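Local coordinates for protein putative phosphosugar isomerase (Silicibacter pomeroyi DSS-3, PDB 3FJ1) that is of unproven function but has two SIS domains, probably binds phosphosugars and may act as a sugar isomerase or aminotransferase, at residues 238-243 with 268-273; 276-281 with 292-297. All blocks are in the same frame, centred on the assembly; numbering follows the deposited sequence.

Contact 1: 238-243 with 268-273; sequences YSSAEV and APLAEI
Ser240 reaches the helix 267-279 between Leu270 and Ile273. Its OG lies 3.6 Å from CD2 of Leu270. The backbone O of Ser240 rests against Ile273, 3.4 Å from CG2 and 3.5 Å from CG1, so both branches of the isoleucine meet one carbonyl oxygen. CG2 of Ile273 also packs against CG1 of Val243 at 3.9 Å, where the two side chains run alongside each other, pointing opposite ways. CG of Leu270 is anti to the backbone N (chi1 -177°), and chi2 of -63° then turns CD2 to the serine. One water joins the two segments. It lies 2.8 Å from Ser240 OG and gives a weak hydrogen bond to O of Pro269. The contact belongs to the second SIS domain, an alpha/beta fold with a parallel sheet. Here the chain leaves the edge strand 235-239 and turns beside a helix that covers the sheet. Ser239 shapes this exit with an ST turn, its OG accepting from N of Ala241 at 3.2 Å. The Ser240 hydroxyl has a further weak hydrogen bond to Gly212 O on the neighbouring strand. Beyond the turn, Glu242 forms a salt bridge with Arg51 of the second subunit.

Contact 2: 276-281 with 292-297; sequences QIAAKG and TRARVL
Arg293 holds CG anti to its own backbone N (chi1 -170°), and its chain then bends at chi2 (94°) and chi3 (75°). These turns lay the side chain along the last turn of the helix 267-279. In the alpha/beta fold of the second SIS domain, the end of this helix packs on the loop that leads into the short edge strand 295-296. CG of Arg293 presses on CB of Ala278 at 3.5 Å. Further out, NE passes 3.8 Å from CB of Ala279, and the guanidinium meets that methyl obliquely. The arginine was modelled in two conformers, so its contact with Ala279 is the less certain part. Ala278 also faces the backbone, its CB 3.7 Å from N of Ala294. The backbones come close here, with CA atoms of Ala278 and Ala294 5.4 Å apart. Asp275, one turn earlier on the helix, holds the incoming chain: OD1 accepts from N of Arg293 and of Ala294, and OD2 from N of Thr292. The helix ends in a Schellman motif, where Gly281 has positive phi and its N bonds to Ala278 O at 3.0 Å. At buried Ala294, CB lies 4.3 Å from CB of Ala278.

From the N terminus, past the first SIS domain and strand 208-212, strand 235-239 at one edge of the second parallel sheet leads into the turn of contact 1. The chain then passes through strand 257-259 and returns in helix 267-279, whose early turns close contact 1 and whose end opens contact 2. After strand 284-286, the chain comes back at 292-297 to close a shorter loop and enter strand 295-296, the other edge. The two contacts follow in series, neither nested nor crossed. The centres of contacts 1 and 2 lie about 12 Å apart. They meet where Val243 CG1 packs 3.9 Å from Ile277 CD1. Helix 267-279 joins the chain at both edges of one sheet.

Contact 1: 238-243 with 268-273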
# COMPACT_ATOMS: atom_id res chain seq x y z
N TYR A 238 -7.58 7.58 -2.56
CA TYR A 238 -7.10 7.27 -3.89
C TYR A 238 -6.11 8.27 -4.37
O TYR A 238 -6.18 9.45 -3.99
CB TYR A 238 -8.25 7.35 -4.90
CG TYR A 238 -9.32 6.30 -4.75
CD1 TYR A 238 -10.44 6.51 -3.95
CD2 TYR A 238 -9.22 5.12 -5.45
CE1 TYR A 238 -11.44 5.53 -3.84
CE2 TYR A 238 -10.18 4.16 -5.35
CZ TYR A 238 -11.27 4.36 -4.53
OH TYR A 238 -12.21 3.33 -4.48
N SER A 239 -5.19 7.82 -5.24
CA SER A 239 -4.43 8.76 -6.02
C SER A 239 -5.43 9.44 -6.96
O SER A 239 -6.25 8.77 -7.59
CB SER A 239 -3.34 8.07 -6.85
OG SER A 239 -2.68 8.99 -7.72
N SER A 240 -5.29 10.75 -7.14
CA SER A 240 -6.13 11.51 -8.07
C SER A 240 -5.85 11.05 -9.53
O SER A 240 -6.69 11.20 -10.42
CB SER A 240 -5.85 13.00 -7.88
OG SER A 240 -4.48 13.30 -8.05
N ALA A 241 -4.66 10.50 -9.76
CA ALA A 241 -4.31 9.96 -11.08
C ALA A 241 -4.94 8.60 -11.33
O ALA A 241 -4.91 8.11 -12.46
CB ALA A 241 -2.80 9.87 -11.22
N GLU A 242 -5.44 7.94 -10.30
CA GLU A 242 -6.07 6.63 -10.44
C GLU A 242 -7.56 6.60 -10.18
O GLU A 242 -8.23 5.64 -10.58
CB GLU A 242 -5.39 5.65 -9.49
CG GLU A 242 -3.90 5.54 -9.71
CD GLU A 242 -3.52 4.94 -11.07
OE1 GLU A 242 -4.37 4.28 -11.73
OE2 GLU A 242 -2.37 5.15 -11.49
N VAL A 243 -8.08 7.63 -9.53
CA VAL A 243 -9.48 7.61 -9.06
C VAL A 243 -10.50 7.42 -10.19
O VAL A 243 -11.54 6.77 -10.00
CB VAL A 243 -9.82 8.84 -8.21
CG1 VAL A 243 -9.79 10.13 -9.05
CG2 VAL A 243 -11.14 8.66 -7.53
N ALA A 268 -1.21 21.43 -9.13
CA ALA A 268 -1.98 21.59 -10.37
C ALA A 268 -2.69 20.31 -10.86
O ALA A 268 -3.88 20.34 -11.14
CB ALA A 268 -1.11 22.23 -11.49
N PRO A 269 -1.96 19.19 -11.01
CA PRO A 269 -2.68 17.98 -11.40
C PRO A 269 -3.80 17.52 -10.45
O PRO A 269 -4.78 16.95 -10.91
CB PRO A 269 -1.58 16.91 -11.50
CG PRO A 269 -0.42 17.46 -10.83
CD PRO A 269 -0.51 18.96 -10.95
N LEU A 270 -3.64 17.72 -9.14
CA LEU A 270 -4.67 17.38 -8.18
C LEU A 270 -5.91 18.24 -8.44
O LEU A 270 -7.02 17.74 -8.57
CB LEU A 270 -4.14 17.58 -6.76
CG LEU A 270 -4.99 17.23 -5.52
CD1 LEU A 270 -6.30 18.07 -5.37
CD2 LEU A 270 -5.27 15.74 -5.51
N ALA A 271 -5.68 19.54 -8.54
CA ALA A 271 -6.74 20.50 -8.85
C ALA A 271 -7.47 20.15 -10.16
O ALA A 271 -8.69 20.24 -10.23
CB ALA A 271 -6.16 21.89 -8.92
N GLU A 272 -6.72 19.78 -11.20
CA GLU A 272 -7.27 19.39 -12.48
C GLU A 272 -8.27 18.22 -12.38
O GLU A 272 -9.38 18.27 -12.94
CB GLU A 272 -6.12 19.05 -13.44
N ILE A 273 -7.88 17.17 -11.69
CA ILE A 273 -8.76 16.01 -11.50
C ILE A 273 -9.95 16.38 -10.60
O ILE A 273 -11.06 15.93 -10.85
CB ILE A 273 -8.01 14.80 -10.91
CG1 ILE A 273 -7.00 14.29 -11.95
CG2 ILE A 273 -9.00 13.70 -10.45
CD1 ILE A 273 -7.63 13.60 -13.15
O HOH W 1 -3.77 14.26 -10.53

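Contact 2: 276-281 with 292-297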
# COMPACT_ATOMS: atom_id res chain seq x y z
N GLN A 276 -12.41 17.98 -12.79
CA GLN A 276 -13.01 17.03 -13.72
C GLN A 276 -14.14 16.24 -13.05
O GLN A 276 -15.22 16.02 -13.64
CB GLN A 276 -11.97 16.04 -14.27
CG GLN A 276 -11.04 16.60 -15.33
CD GLN A 276 -10.00 15.58 -15.77
OE1 GLN A 276 -10.27 14.37 -15.83
NE2 GLN A 276 -8.77 16.06 -16.03
N ILE A 277 -13.86 15.85 -11.81
CA ILE A 277 -14.82 15.12 -10.99
C ILE A 277 -16.05 16.02 -10.72
O ILE A 277 -17.21 15.60 -10.92
CB ILE A 277 -14.18 14.58 -9.70
CG1 ILE A 277 -13.09 13.55 -10.02
CG2 ILE A 277 -15.26 13.97 -8.80
CD1 ILE A 277 -12.23 13.22 -8.84
N ALA A 278 -15.80 17.27 -10.31
CA ALA A 278 -16.88 18.25 -10.07
C ALA A 278 -17.70 18.53 -11.33
O ALA A 278 -18.91 18.74 -11.26
CB ALA A 278 -16.29 19.57 -9.52
N ALA A 279 -17.04 18.51 -12.49
CA ALA A 279 -17.73 18.72 -13.79
C ALA A 279 -18.70 17.56 -14.15
O ALA A 279 -19.57 17.71 -15.00
CB ALA A 279 -16.71 18.96 -14.91
N LYS A 280 -18.55 16.41 -13.49
CA LYS A 280 -19.50 15.29 -13.66
C LYS A 280 -20.68 15.35 -12.69
O LYS A 280 -21.53 14.45 -12.70
CB LYS A 280 -18.74 13.97 -13.49
CG LYS A 280 -17.73 13.72 -14.62
CD LYS A 280 -16.87 12.49 -14.36
CE LYS A 280 -15.98 12.15 -15.58
NZ LYS A 280 -16.83 12.03 -16.84
N GLY A 281 -20.74 16.41 -11.88
CA GLY A 281 -21.82 16.64 -10.92
C GLY A 281 -21.56 16.21 -9.49
O GLY A 281 -22.39 16.41 -8.62
N THR A 292 -11.29 25.57 -10.00
CA THR A 292 -12.21 26.55 -10.55
C THR A 292 -13.66 26.04 -10.53
O THR A 292 -14.59 26.85 -10.68
CB THR A 292 -11.77 26.91 -11.97
OG1 THR A 292 -12.04 25.84 -12.87
CG2 THR A 292 -10.26 27.16 -11.99
N ARG A 293 -13.85 24.73 -10.34
CA ARG A 293 -15.16 24.08 -10.30
C ARG A 293 -15.35 23.46 -8.89
O ARG A 293 -16.33 23.72 -8.20
CB ARG A 293 -15.18 22.98 -11.37
CG ARG A 293 -16.52 22.33 -11.65
CD ARG A 293 -17.25 23.00 -12.81
NE ARG A 293 -16.66 22.64 -14.11
CZ ARG A 293 -17.09 23.08 -15.28
NH1 ARG A 293 -18.12 23.92 -15.34
NH2 ARG A 293 -16.50 22.69 -16.41
N ALA A 294 -14.41 22.62 -8.48
CA ALA A 294 -14.44 22.04 -7.14
C ALA A 294 -14.38 23.20 -6.13
O ALA A 294 -13.86 24.28 -6.45
CB ALA A 294 -13.24 21.06 -6.92
N ARG A 295 -14.95 23.00 -4.94
CA ARG A 295 -14.98 24.05 -3.93
C ARG A 295 -13.62 24.18 -3.26
O ARG A 295 -12.97 23.15 -3.02
CB ARG A 295 -16.07 23.74 -2.88
CG ARG A 295 -17.47 23.70 -3.50
CD ARG A 295 -18.57 23.53 -2.46
NE ARG A 295 -18.71 24.66 -1.53
CZ ARG A 295 -19.60 24.71 -0.53
NH1 ARG A 295 -20.45 23.70 -0.34
NH2 ARG A 295 -19.66 25.78 0.27
N VAL A 296 -13.17 25.42 -3.00
CA VAL A 296 -11.88 25.64 -2.32
C VAL A 296 -12.06 25.46 -0.83
O VAL A 296 -12.96 26.06 -0.22
CB VAL A 296 -11.30 27.05 -2.58
CG1 VAL A 296 -10.05 27.27 -1.76
CG2 VAL A 296 -11.07 27.25 -4.09
N LEU A 297 -11.23 24.60 -0.22
CA LEU A 297 -11.25 24.44 1.22
C LEU A 297 -10.22 25.35 1.84
O LEU A 297 -9.08 25.44 1.36
CB LEU A 297 -10.91 23.01 1.64
CG LEU A 297 -11.94 21.92 1.39
CD1 LEU A 297 -11.25 20.54 1.52
CD2 LEU A 297 -13.14 22.05 2.31